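Local coordinates for hypothetical protein (Exiguobacterium sibiricum, PDB 2HKV), which is of unknown function but belongs to the DinB superfamily and carries a bound nickel ion on its helical bundle, consistent with a metal-dependent role, at residues A[7-12]-A[95-100]; A[30-35]-A[41-46]; A[47-52]-A[122-127]; A[58-63]-A[67-72]; A[134-137]-A[142-145]. All blocks are in the same frame, centred on the assembly; numbering follows the deposited sequence.

Contact 1 of 5, residues A[7-12]-A[95-100]; sequences QALDRH and DRLMAD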
# COMPACT_ATOMS: atom_id res chain seq x y z
N GLN A 7 11.23 -1.60 -13.96
CA GLN A 7 11.79 -2.73 -13.23
C GLN A 7 11.28 -2.78 -11.80
O GLN A 7 10.91 -3.85 -11.29
CB GLN A 7 13.31 -2.62 -13.21
CG GLN A 7 13.98 -3.67 -12.40
CD GLN A 7 15.54 -3.56 -12.41
OE1 GLN A 7 16.16 -2.48 -12.23
NE2 GLN A 7 16.18 -4.70 -12.64
N ALA A 8 11.24 -1.62 -11.15
CA ALA A 8 10.80 -1.49 -9.75
C ALA A 8 9.33 -1.85 -9.61
O ALA A 8 8.92 -2.61 -8.72
CB ALA A 8 10.98 -0.11 -9.33
N LEU A 9 8.52 -1.33 -10.53
CA LEU A 9 7.11 -1.67 -10.51
C LEU A 9 6.88 -3.16 -10.77
O LEU A 9 6.06 -3.74 -10.08
CB LEU A 9 6.28 -0.79 -11.44
CG LEU A 9 5.95 0.63 -10.99
CD1 LEU A 9 5.37 1.48 -12.15
CD2 LEU A 9 5.06 0.60 -9.73
N ASP A 10 7.53 -3.73 -11.78
CA ASP A 10 7.38 -5.15 -12.07
C ASP A 10 7.74 -5.99 -10.81
O ASP A 10 7.04 -6.94 -10.44
CB ASP A 10 8.22 -5.53 -13.27
CG ASP A 10 8.01 -6.95 -13.72
OD1 ASP A 10 6.87 -7.28 -14.08
OD2 ASP A 10 8.97 -7.75 -13.70
N ARG A 11 8.80 -5.59 -10.14
CA ARG A 11 9.25 -6.31 -8.91
C ARG A 11 8.21 -6.24 -7.78
O ARG A 11 7.75 -7.26 -7.26
CB ARG A 11 10.59 -5.76 -8.46
CG ARG A 11 11.12 -6.32 -7.15
CD ARG A 11 12.54 -5.95 -6.89
NE ARG A 11 12.99 -6.40 -5.56
CZ ARG A 11 14.27 -6.48 -5.19
NH1 ARG A 11 15.22 -6.15 -6.01
NH2 ARG A 11 14.58 -6.93 -3.97
N HIS A 12 7.86 -5.02 -7.40
CA HIS A 12 7.05 -4.76 -6.23
C HIS A 12 5.59 -5.03 -6.48
O HIS A 12 4.89 -5.58 -5.60
CB HIS A 12 7.35 -3.34 -5.66
CG HIS A 12 8.72 -3.23 -5.08
ND1 HIS A 12 9.02 -3.69 -3.80
CD2 HIS A 12 9.89 -2.80 -5.61
CE1 HIS A 12 10.32 -3.55 -3.60
NE2 HIS A 12 10.88 -3.04 -4.68
N ASP A 95 1.37 -5.45 -19.41
CA ASP A 95 1.41 -4.98 -20.79
C ASP A 95 1.42 -3.46 -20.87
O ASP A 95 2.12 -2.88 -21.69
CB ASP A 95 0.20 -5.52 -21.53
CG ASP A 95 0.21 -7.04 -21.68
OD1 ASP A 95 1.25 -7.70 -21.36
OD2 ASP A 95 -0.83 -7.58 -22.13
N ARG A 96 0.61 -2.81 -20.03
CA ARG A 96 0.59 -1.34 -19.97
C ARG A 96 1.91 -0.79 -19.40
O ARG A 96 2.42 0.29 -19.79
CB ARG A 96 -0.62 -0.84 -19.17
CG ARG A 96 -2.00 -1.16 -19.79
CD ARG A 96 -1.92 -1.38 -21.28
NE ARG A 96 -3.18 -1.79 -21.90
CZ ARG A 96 -3.72 -3.01 -21.87
NH1 ARG A 96 -3.18 -4.01 -21.18
NH2 ARG A 96 -4.85 -3.23 -22.53
N LEU A 97 2.47 -1.55 -18.49
CA LEU A 97 3.69 -1.15 -17.81
C LEU A 97 4.78 -0.94 -18.81
O LEU A 97 5.49 0.03 -18.75
CB LEU A 97 4.09 -2.20 -16.78
CG LEU A 97 5.38 -2.00 -15.96
CD1 LEU A 97 5.33 -0.66 -15.22
CD2 LEU A 97 5.60 -3.15 -15.00
N MSE A 98 4.86 -1.84 -19.78
CA MSE A 98 5.94 -1.83 -20.74
C MSE A 98 5.66 -0.96 -21.95
O MSE A 98 6.57 -0.42 -22.54
CB MSE A 98 6.24 -3.26 -21.16
CG MSE A 98 6.53 -4.15 -19.96
SE MSE A 98 8.12 -3.57 -18.89
CE MSE A 98 7.89 -4.76 -17.24
N ALA A 99 4.40 -0.78 -22.30
CA ALA A 99 4.02 -0.00 -23.47
C ALA A 99 3.62 1.45 -23.11
O ALA A 99 2.86 1.68 -22.16
CB ALA A 99 2.87 -0.68 -24.13
N ASP A 100 4.12 2.42 -23.87
CA ASP A 100 3.66 3.81 -23.72
C ASP A 100 2.15 3.88 -23.99
O ASP A 100 1.74 3.81 -25.17
CB ASP A 100 4.41 4.77 -24.70
CG ASP A 100 3.77 6.16 -24.78
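L97 reaches helix 4-26 with both of its methyl branches, and each meets a different neighbour. CG stands anti to the backbone N (chi1 178°), which carries the isobutyl group across the gap between the helices. L97 CD1 then lies 3.7 Å from L9 CD1, the two leucines crossing at a slant with branch against branch. L97 CD2, the other arm of the fork, comes within 3.8 Å of D10 N and 3.9 Å of D10 CB, so it rests on the backbone and on the stem of the aspartate. M98, a selenomethionine, bends at chi2 and lays CE across D10 at about a right angle, M98 CE being 4.1 Å from D10 CB. L9 and L97 both also pack on L118 of helix 114-138, and L9 further meets L119 of the second subunit. Replacing L97 with an alanine would remove both methyl branches and is likely to leave L9 CD1 and the D10 stem facing a gap between the two helices. Since the side-chain approaches are carbon against carbon, apart from L97 CD2 on D10 N, and none is a hydrogen bond, the helix pair is held here by shape and burial, and the aspartate contributes mainly its aliphatic part.

Contact 2 of 5, residues A[30-35]-A[41-46]; sequences EDWDKR and RSVYEV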
# COMPACT_ATOMS: atom_id res chain seq x y z
N GLU A 30 -16.20 -21.26 4.43
CA GLU A 30 -17.12 -20.66 5.39
C GLU A 30 -16.96 -19.15 5.51
O GLU A 30 -17.88 -18.48 5.93
CB GLU A 30 -16.98 -21.32 6.78
CG GLU A 30 -15.53 -21.34 7.41
CD GLU A 30 -14.79 -22.71 7.35
OE1 GLU A 30 -15.44 -23.76 7.17
OE2 GLU A 30 -13.55 -22.73 7.51
N ASP A 31 -15.81 -18.61 5.11
CA ASP A 31 -15.43 -17.24 5.48
C ASP A 31 -15.73 -16.14 4.45
O ASP A 31 -15.57 -14.94 4.75
CB ASP A 31 -13.92 -17.22 5.82
CG ASP A 31 -13.62 -17.97 7.12
OD1 ASP A 31 -14.51 -18.05 8.01
OD2 ASP A 31 -12.48 -18.46 7.28
N TRP A 32 -16.15 -16.54 3.26
CA TRP A 32 -16.29 -15.59 2.16
C TRP A 32 -17.29 -14.47 2.45
O TRP A 32 -17.07 -13.33 2.07
CB TRP A 32 -16.69 -16.30 0.87
CG TRP A 32 -15.60 -17.14 0.27
CD1 TRP A 32 -15.56 -18.51 0.23
CD2 TRP A 32 -14.44 -16.68 -0.40
NE1 TRP A 32 -14.44 -18.93 -0.43
CE2 TRP A 32 -13.71 -17.83 -0.80
CE3 TRP A 32 -13.93 -15.43 -0.69
CZ2 TRP A 32 -12.52 -17.74 -1.51
CZ3 TRP A 32 -12.72 -15.35 -1.37
CH2 TRP A 32 -12.04 -16.50 -1.78
N ASP A 33 -18.39 -14.77 3.11
CA ASP A 33 -19.36 -13.72 3.41
C ASP A 33 -19.17 -13.03 4.75
O ASP A 33 -19.95 -12.13 5.09
CB ASP A 33 -20.80 -14.28 3.34
CG ASP A 33 -21.21 -14.59 1.92
OD1 ASP A 33 -20.92 -13.74 1.03
OD2 ASP A 33 -21.78 -15.69 1.69
N LYS A 34 -18.17 -13.45 5.51
CA LYS A 34 -17.86 -12.81 6.77
C LYS A 34 -17.43 -11.34 6.54
O LYS A 34 -16.74 -11.01 5.55
CB LYS A 34 -16.76 -13.59 7.53
CG LYS A 34 -17.22 -14.93 8.14
CD LYS A 34 -16.83 -15.00 9.65
CE LYS A 34 -17.11 -16.37 10.34
NZ LYS A 34 -17.06 -17.64 9.48
N ARG A 35 -17.86 -10.48 7.47
CA ARG A 35 -17.46 -9.06 7.49
C ARG A 35 -16.84 -8.76 8.84
O ARG A 35 -17.55 -8.37 9.76
CB ARG A 35 -18.69 -8.14 7.29
CG ARG A 35 -19.48 -8.47 6.04
CD ARG A 35 -20.73 -7.56 5.86
NE ARG A 35 -20.94 -7.28 4.44
CZ ARG A 35 -21.40 -8.17 3.55
NH1 ARG A 35 -21.73 -9.42 3.92
NH2 ARG A 35 -21.52 -7.81 2.27
N ARG A 41 -16.60 -3.90 3.44
CA ARG A 41 -16.69 -5.01 2.48
C ARG A 41 -16.52 -6.36 3.21
O ARG A 41 -15.80 -6.46 4.20
CB ARG A 41 -15.62 -4.86 1.43
CG ARG A 41 -15.93 -4.03 0.19
CD ARG A 41 -14.68 -3.73 -0.54
NE ARG A 41 -14.92 -3.29 -1.91
CZ ARG A 41 -14.74 -2.03 -2.31
NH1 ARG A 41 -14.30 -1.12 -1.46
NH2 ARG A 41 -15.02 -1.68 -3.56
N SER A 42 -17.20 -7.38 2.72
CA SER A 42 -16.94 -8.74 3.16
C SER A 42 -15.56 -9.25 2.64
O SER A 42 -14.95 -8.60 1.81
CB SER A 42 -18.04 -9.67 2.68
OG SER A 42 -17.92 -9.88 1.29
N VAL A 43 -15.08 -10.40 3.15
CA VAL A 43 -13.89 -11.05 2.66
C VAL A 43 -13.97 -11.24 1.15
O VAL A 43 -13.03 -10.91 0.40
CB VAL A 43 -13.71 -12.46 3.31
CG1 VAL A 43 -12.65 -13.23 2.63
CG2 VAL A 43 -13.41 -12.33 4.77
N TYR A 44 -15.11 -11.77 0.68
CA TYR A 44 -15.21 -12.04 -0.73
C TYR A 44 -15.18 -10.72 -1.51
O TYR A 44 -14.55 -10.65 -2.56
CB TYR A 44 -16.47 -12.83 -1.06
CG TYR A 44 -16.86 -12.84 -2.53
CD1 TYR A 44 -16.20 -13.62 -3.44
CD2 TYR A 44 -17.91 -12.04 -2.98
CE1 TYR A 44 -16.55 -13.62 -4.77
CE2 TYR A 44 -18.29 -12.04 -4.31
CZ TYR A 44 -17.62 -12.83 -5.20
OH TYR A 44 -18.02 -12.82 -6.53
N GLU A 45 -15.86 -9.70 -1.03
CA GLU A 45 -15.90 -8.43 -1.76
C GLU A 45 -14.53 -7.71 -1.82
O GLU A 45 -14.19 -7.14 -2.83
CB GLU A 45 -16.97 -7.50 -1.17
CG GLU A 45 -18.41 -7.95 -1.40
CD GLU A 45 -19.43 -7.20 -0.51
OE1 GLU A 45 -19.05 -6.41 0.37
OE2 GLU A 45 -20.66 -7.43 -0.68
N VAL A 46 -13.74 -7.79 -0.74
CA VAL A 46 -12.34 -7.33 -0.77
C VAL A 46 -11.55 -8.08 -1.82
O VAL A 46 -10.82 -7.48 -2.60
CB VAL A 46 -11.66 -7.44 0.58
CG1 VAL A 46 -10.24 -6.81 0.53
CG2 VAL A 46 -12.43 -6.66 1.60
O HOH W 1 -19.93 -11.52 -0.04
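Two backbone bonds tie W32 and K34 to the first residues of helix 43-61: Y44 N donates to W32 O over 2.9 Å, and V43 N donates to K34 O over 3.0 Å. The type I turn from D31 to K34 brings both carbonyls to face that helix start. W32 then sets CE3 3.7 Å from Y44 CB, in the plane of the tyrosine ring at its edge, while the Y44 hydroxyl continues to V77 O in a hydrogen bond. V43 fits its CG2 against D31 O. The helix opens with a capping box: S42 OG accepts from E45 N at 3.1 Å, and S42 N in turn donates to E45 OE1, which it meets from above the carboxylate plane. For this, OG sits between backbone N and carbonyl carbon (chi1 73°), where a water also links it to D33 OD1. E45 has a second role, since its OE2 forms a salt bridge of 3.1 Å with R35 NH2. The guanidinium and carboxylate planes stand 82° apart, and OE2 approaches the guanidinium at its edge. Over the centre of one R35 guanidinium face lies S42 CB, 3.8 Å above the plane.

Contact 3 of 5, residues A[47-52]-A[122-127]; sequences AVHLAV and AVHLYH. With NI (nickel (II) ion), chain B.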
# COMPACT_ATOMS: atom_id res chain seq x y z
N ALA A 47 -11.66 -9.41 -1.79
CA ALA A 47 -10.98 -10.27 -2.74
C ALA A 47 -11.30 -9.97 -4.19
O ALA A 47 -10.38 -9.94 -4.99
CB ALA A 47 -11.21 -11.77 -2.43
N VAL A 48 -12.56 -9.76 -4.54
CA VAL A 48 -12.91 -9.43 -5.91
C VAL A 48 -12.30 -8.06 -6.35
O VAL A 48 -11.83 -7.92 -7.48
CB VAL A 48 -14.46 -9.40 -6.12
CG1 VAL A 48 -14.82 -8.94 -7.54
CG2 VAL A 48 -15.07 -10.78 -5.81
N HIS A 49 -12.36 -7.07 -5.46
CA HIS A 49 -11.83 -5.71 -5.76
C HIS A 49 -10.32 -5.86 -6.02
O HIS A 49 -9.80 -5.34 -7.00
CB HIS A 49 -12.16 -4.77 -4.59
CG HIS A 49 -11.67 -3.34 -4.72
ND1 HIS A 49 -11.95 -2.54 -5.79
CD2 HIS A 49 -11.00 -2.55 -3.84
CE1 HIS A 49 -11.46 -1.32 -5.58
NE2 HIS A 49 -10.82 -1.31 -4.42
N LEU A 50 -9.63 -6.61 -5.15
CA LEU A 50 -8.19 -6.90 -5.36
C LEU A 50 -7.89 -7.60 -6.71
O LEU A 50 -6.93 -7.26 -7.44
CB LEU A 50 -7.68 -7.76 -4.22
CG LEU A 50 -7.13 -7.12 -2.96
CD1 LEU A 50 -7.14 -8.17 -1.79
CD2 LEU A 50 -5.71 -6.53 -3.24
N ALA A 51 -8.72 -8.58 -7.04
CA ALA A 51 -8.57 -9.35 -8.27
C ALA A 51 -8.67 -8.47 -9.53
O ALA A 51 -8.00 -8.76 -10.52
CB ALA A 51 -9.64 -10.48 -8.33
N VAL A 52 -9.53 -7.44 -9.51
CA VAL A 52 -9.76 -6.62 -10.70
C VAL A 52 -9.05 -5.25 -10.70
O VAL A 52 -8.92 -4.62 -11.76
CB VAL A 52 -11.26 -6.39 -10.99
CG1 VAL A 52 -12.01 -7.70 -11.01
CG2 VAL A 52 -11.85 -5.43 -9.96
N ALA A 122 -0.45 0.42 -8.06
CA ALA A 122 0.44 -0.30 -7.14
C ALA A 122 0.08 -0.07 -5.64
O ALA A 122 -0.13 -1.01 -4.86
CB ALA A 122 1.94 0.04 -7.41
N VAL A 123 0.02 1.18 -5.23
CA VAL A 123 -0.30 1.50 -3.85
C VAL A 123 -1.74 1.14 -3.50
O VAL A 123 -2.01 0.79 -2.37
CB VAL A 123 0.02 3.00 -3.47
CG1 VAL A 123 1.52 3.26 -3.65
CG2 VAL A 123 -0.80 4.02 -4.26
N HIS A 124 -2.66 1.22 -4.46
CA HIS A 124 -4.02 0.73 -4.24
C HIS A 124 -4.07 -0.80 -3.97
O HIS A 124 -4.72 -1.27 -3.03
CB HIS A 124 -4.87 1.15 -5.47
CG HIS A 124 -6.31 0.93 -5.31
ND1 HIS A 124 -7.17 0.95 -6.38
CD2 HIS A 124 -7.06 0.69 -4.21
CE1 HIS A 124 -8.39 0.72 -5.95
NE2 HIS A 124 -8.34 0.58 -4.64
N LEU A 125 -3.25 -1.54 -4.69
CA LEU A 125 -3.08 -2.96 -4.45
C LEU A 125 -2.57 -3.29 -3.02
O LEU A 125 -3.18 -4.13 -2.30
CB LEU A 125 -2.17 -3.61 -5.51
CG LEU A 125 -2.05 -5.14 -5.41
CD1 LEU A 125 -3.29 -5.83 -5.96
CD2 LEU A 125 -0.75 -5.61 -6.15
N TYR A 126 -1.55 -2.60 -2.58
CA TYR A 126 -0.98 -2.79 -1.25
C TYR A 126 -1.94 -2.33 -0.18
O TYR A 126 -2.03 -2.96 0.85
CB TYR A 126 0.40 -2.09 -1.15
CG TYR A 126 1.54 -2.98 -1.64
CD1 TYR A 126 1.84 -3.05 -3.02
CD2 TYR A 126 2.33 -3.68 -0.77
CE1 TYR A 126 2.82 -3.88 -3.52
CE2 TYR A 126 3.36 -4.48 -1.23
CZ TYR A 126 3.64 -4.54 -2.60
OH TYR A 126 4.66 -5.34 -3.04
N HIS A 127 -2.73 -1.28 -0.43
CA HIS A 127 -3.81 -0.87 0.50
C HIS A 127 -4.79 -2.04 0.77
O HIS A 127 -5.09 -2.37 1.91
CB HIS A 127 -4.54 0.35 -0.09
CG HIS A 127 -5.78 0.77 0.66
ND1 HIS A 127 -5.73 1.52 1.82
CD2 HIS A 127 -7.09 0.52 0.43
CE1 HIS A 127 -6.97 1.74 2.26
NE2 HIS A 127 -7.82 1.13 1.44
NI NI B . -10.14 0.34 -3.52
O HOH W 2 -12.01 0.45 -2.27
O HOH W 3 -11.15 1.66 -4.76
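H49 and H124 bring their rings together on a nickel ion, the metal site of a DinB-type helical bundle in which helix 43-61 supplies one histidine and helix 114-138 the others. H49 NE2 lies 2.0 Å from the nickel and H124 NE2 2.1 Å, and two waters plus H128 are among the remaining ligands. Both histidines hold CG anti to the backbone N, yet their rings are turned differently. In H49 a chi2 of 55° swings the ring well out of the CA-CB-CG plane, whereas in H124 a chi2 of -164° leaves it nearly within that plane. The result is an oblique pair with planes at 63° and centroids 5.0 Å apart. The NE2 atoms of H49 and H124 are only 3.1 Å from each other, a closeness explained by their common metal and not by a hydrogen bond. On the side of the ring away from the metal, H124 ND1 is hydrogen-bonded to D57 OD2, a second-shell contact that, with the metal bond, restrains the ring's rotation and would probably make its NE2 a stronger donor. The second subunit adds F148, whose ring meets that of H124. Further into the bundle, L50 and L125 meet at about a right angle, L50 CD2 being 3.7 Å from L125 CD1. The same L50 CD2 also lies 3.6 Å from the carbonyl oxygen L125 O.

Contact 4 of 5, residues A[58-63]-A[67-72]; sequences LRIATG and DEMAQF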
# COMPACT_ATOMS: atom_id res chain seq x y z
N LEU A 58 -6.39 1.10 -14.53
CA LEU A 58 -5.75 1.54 -15.76
C LEU A 58 -6.78 1.86 -16.83
O LEU A 58 -6.54 2.74 -17.64
CB LEU A 58 -4.72 0.51 -16.25
CG LEU A 58 -3.44 0.41 -15.38
CD1 LEU A 58 -2.46 -0.50 -16.04
CD2 LEU A 58 -2.82 1.75 -15.14
N ARG A 59 -7.92 1.17 -16.81
CA ARG A 59 -9.05 1.51 -17.68
C ARG A 59 -9.62 2.88 -17.33
O ARG A 59 -9.90 3.70 -18.24
CB ARG A 59 -10.13 0.43 -17.55
CG ARG A 59 -9.76 -0.88 -18.22
CD ARG A 59 -10.90 -1.91 -18.35
NE ARG A 59 -10.39 -3.08 -19.07
CZ ARG A 59 -10.49 -3.28 -20.38
NH1 ARG A 59 -11.14 -2.43 -21.15
NH2 ARG A 59 -9.93 -4.36 -20.92
N ILE A 60 -9.87 3.10 -16.05
CA ILE A 60 -10.23 4.43 -15.56
C ILE A 60 -9.25 5.49 -16.09
O ILE A 60 -9.69 6.57 -16.49
CB ILE A 60 -10.33 4.46 -14.01
CG1 ILE A 60 -11.62 3.74 -13.57
CG2 ILE A 60 -10.24 5.90 -13.46
CD1 ILE A 60 -11.51 3.09 -12.16
N ALA A 61 -7.95 5.16 -16.05
CA ALA A 61 -6.82 6.05 -16.46
C ALA A 61 -6.85 6.42 -17.95
O ALA A 61 -6.46 7.53 -18.35
CB ALA A 61 -5.45 5.39 -16.10
N THR A 62 -7.34 5.50 -18.77
CA THR A 62 -7.33 5.68 -20.21
C THR A 62 -8.63 6.23 -20.73
O THR A 62 -8.74 6.41 -21.92
CB THR A 62 -6.86 4.40 -20.93
OG1 THR A 62 -7.66 3.29 -20.56
CG2 THR A 62 -5.40 4.08 -20.53
N GLY A 63 -9.56 6.57 -19.83
CA GLY A 63 -10.77 7.32 -20.18
C GLY A 63 -12.06 6.52 -20.13
O GLY A 63 -13.02 6.90 -20.79
N ASP A 67 -20.40 4.39 -17.27
CA ASP A 67 -21.12 3.19 -17.65
C ASP A 67 -20.25 2.05 -18.00
O ASP A 67 -20.62 0.92 -17.74
CB ASP A 67 -22.08 3.38 -18.82
CG ASP A 67 -23.08 2.20 -18.94
OD1 ASP A 67 -23.79 1.86 -17.94
OD2 ASP A 67 -23.18 1.65 -20.07
N GLU A 68 -19.11 2.31 -18.62
CA GLU A 68 -18.19 1.26 -19.01
C GLU A 68 -17.66 0.59 -17.77
O GLU A 68 -17.52 -0.63 -17.71
CB GLU A 68 -17.04 1.84 -19.86
CG GLU A 68 -17.47 2.06 -21.32
CD GLU A 68 -16.44 2.75 -22.25
OE1 GLU A 68 -15.47 3.35 -21.78
OE2 GLU A 68 -16.68 2.72 -23.48
N MSE A 69 -17.39 1.40 -16.75
CA MSE A 69 -16.88 0.87 -15.51
C MSE A 69 -17.95 0.11 -14.76
O MSE A 69 -17.65 -0.90 -14.13
CB MSE A 69 -16.29 1.99 -14.61
CG MSE A 69 -15.00 2.60 -15.08
SE MSE A 69 -13.68 1.28 -15.80
CE MSE A 69 -13.41 0.18 -14.18
N ALA A 70 -19.21 0.56 -14.86
CA ALA A 70 -20.27 -0.12 -14.20
C ALA A 70 -20.41 -1.48 -14.82
O ALA A 70 -20.73 -2.46 -14.16
CB ALA A 70 -21.59 0.63 -14.36
N GLN A 71 -20.26 -1.53 -16.14
CA GLN A 71 -20.38 -2.77 -16.87
C GLN A 71 -19.23 -3.69 -16.47
O GLN A 71 -19.45 -4.89 -16.39
CB GLN A 71 -20.36 -2.50 -18.35
CG GLN A 71 -20.33 -3.74 -19.19
CD GLN A 71 -20.54 -3.46 -20.65
OE1 GLN A 71 -21.02 -2.36 -21.05
NE2 GLN A 71 -20.22 -4.46 -21.48
N PHE A 72 -18.05 -3.11 -16.18
CA PHE A 72 -16.83 -3.83 -15.83
C PHE A 72 -16.98 -4.43 -14.46
O PHE A 72 -16.70 -5.59 -14.27
CB PHE A 72 -15.59 -2.88 -15.84
CG PHE A 72 -14.30 -3.54 -15.40
CD1 PHE A 72 -13.46 -4.17 -16.32
CD2 PHE A 72 -13.91 -3.48 -14.11
CE1 PHE A 72 -12.26 -4.78 -15.92
CE2 PHE A 72 -12.70 -4.10 -13.68
CZ PHE A 72 -11.89 -4.74 -14.59
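I60 and M69, a selenomethionine, make the apolar part of the contact, their side chains meeting at about a right angle. I60 CG1 lies 3.9 Å from both M69 CG and M69 SE, and I60 CD1 reaches M69 CE at 4.0 Å. This is possible because M69 curls, its chain bent at chi2 (-41°) and again at chi3, so that SE and CE curl round to the CG1-CD1 arm of I60; M69 SE also touches R59 CB at 4.0 Å. The second kind of contact is aliphatic against aromatic. R59 runs extended from CG to NE past the F72 ring, with R59 CD 4.0 Å from F72 CD1, and its guanidinium is tilted 29° from the ring plane in an oblique approach that is not a stack. Its charge is engaged by E55, through a salt bridge at NE. In the fold these residues join the C-terminal end of helix 43-61 to the short helix 66-73 that follows it, a short connection between two consecutive helices. The turn starts with backbone interactions: G63, at a phi of 110°, ends the helix in a Schellman motif, with two bonds back into the last turn, and a CB there would collide with the preceding carbonyl oxygen. E68 OE1 accepts a hydrogen bond from T65 N in the connection.

Contact 5 of 5, residues A[134-137]-A[142-145]; sequences DYLN and DIKL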
# COMPACT_ATOMS: atom_id res chain seq x y z
N ASP A 134 -5.58 -8.12 7.33
CA ASP A 134 -6.21 -7.79 8.62
C ASP A 134 -7.49 -8.62 8.83
O ASP A 134 -7.74 -9.09 9.93
CB ASP A 134 -6.59 -6.33 8.71
CG ASP A 134 -5.40 -5.41 8.85
OD1 ASP A 134 -4.28 -5.90 9.18
OD2 ASP A 134 -5.61 -4.17 8.65
N TYR A 135 -8.29 -8.79 7.78
CA TYR A 135 -9.50 -9.57 7.89
C TYR A 135 -9.17 -11.02 8.28
O TYR A 135 -9.84 -11.58 9.15
CB TYR A 135 -10.23 -9.66 6.56
CG TYR A 135 -11.10 -8.48 6.19
CD1 TYR A 135 -10.96 -7.25 6.81
CD2 TYR A 135 -12.04 -8.60 5.18
CE1 TYR A 135 -11.73 -6.16 6.42
CE2 TYR A 135 -12.84 -7.54 4.81
CZ TYR A 135 -12.69 -6.32 5.43
OH TYR A 135 -13.48 -5.26 5.04
N LEU A 136 -8.22 -11.63 7.57
CA LEU A 136 -7.92 -13.04 7.82
C LEU A 136 -7.34 -13.18 9.22
O LEU A 136 -7.71 -14.07 9.94
CB LEU A 136 -6.97 -13.61 6.73
CG LEU A 136 -7.58 -13.73 5.32
CD1 LEU A 136 -6.58 -14.48 4.37
CD2 LEU A 136 -8.96 -14.32 5.24
N ASN A 137 -6.49 -12.25 9.64
CA ASN A 137 -5.98 -12.28 11.01
C ASN A 137 -7.06 -12.03 12.07
O ASN A 137 -7.05 -12.66 13.14
CB ASN A 137 -4.85 -11.27 11.17
CG ASN A 137 -3.53 -11.77 10.60
OD1 ASN A 137 -3.24 -12.97 10.60
ND2 ASN A 137 -2.73 -10.84 10.10
N ASP A 142 -3.79 -16.12 11.71
CA ASP A 142 -2.41 -15.99 12.20
C ASP A 142 -1.40 -16.10 11.04
O ASP A 142 -0.49 -16.94 11.06
CB ASP A 142 -2.16 -17.07 13.29
CG ASP A 142 -0.81 -16.91 14.00
OD1 ASP A 142 -0.07 -15.95 13.71
OD2 ASP A 142 -0.52 -17.76 14.88
N ILE A 143 -1.56 -15.25 10.04
CA ILE A 143 -0.77 -15.40 8.80
C ILE A 143 0.74 -15.17 8.96
O ILE A 143 1.17 -14.17 9.53
CB ILE A 143 -1.36 -14.54 7.66
CG1 ILE A 143 -2.68 -15.21 7.20
CG2 ILE A 143 -0.35 -14.30 6.47
CD1 ILE A 143 -3.74 -14.27 6.92
N LYS A 144 1.52 -16.13 8.45
CA LYS A 144 2.98 -16.11 8.56
C LYS A 144 3.63 -16.07 7.15
O LYS A 144 4.65 -16.72 6.90
CB LYS A 144 3.49 -17.34 9.34
CG LYS A 144 2.77 -17.65 10.70
CD LYS A 144 3.07 -16.62 11.79
N LEU A 145 3.04 -15.29 6.24
CA LEU A 145 3.51 -15.15 4.85
C LEU A 145 4.45 -13.94 4.76
O LEU A 145 4.10 -12.85 5.22
CB LEU A 145 2.30 -14.89 3.93
CG LEU A 145 2.11 -15.59 2.59
CD1 LEU A 145 1.02 -16.67 2.69
CD2 LEU A 145 1.69 -14.53 1.62
O HOH W 4 -4.84 -14.29 13.78
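I143 reaches back to L136 and N137, and its side chain can be traced outward atom by atom. At the base, I143 N donates to N137 OD1 over 2.9 Å, with an N-H...O angle of 168°, the oxygen being approached in the plane of its carbonyl. I143 CB lies 3.8 Å from N137 OD1, and I143 CG1, anti to the carbonyl carbon (chi1 -73°), stays 4.1 Å from that oxygen. The tip, I143 CD1, leaves the asparagine and presses on L136: it is 3.8 Å from L136 CD1 and nearer still to L136 CB, a spacing so tight that its exact value is doubtful. The fold here is the chain reversal after helix 114-138, where D142 takes up positive phi (52°) and turns the C-terminal tail back along the bundle, so that I143 also packs on L23 and L26 of helix 4-26. An alanine in place of N137 takes away OD1, which would probably leave I143 N without its acceptor here and the start of the tail freer to shift. The backbones are linked separately through a water, which donates to N137 O at 2.8 Å and accepts from D142 N at 3.0 Å. N137 meanwhile packs on K40 of the second subunit.

How the contacts relate
From the N terminus, helix 4-26 opens the long loop that contact 1 closes on helix 82-98. Contacts 2 and 4 nest within it: contact 2 closes the short loop before helix 43-61, and contact 4 the turn from that helix into helix 66-73. Contact 3 opens in helix 43-61 between these two, encloses contact 4, and closes on helix 114-138, so it crosses contact 1, which it touches where H12 O meets Y126 OH. Contact 5 follows in series, folding the C-terminal tail over the end of helix 114-138. It meets contact 2 through Y135 and R41 O. Contacts 1, 3 and 5 all touch the second subunit.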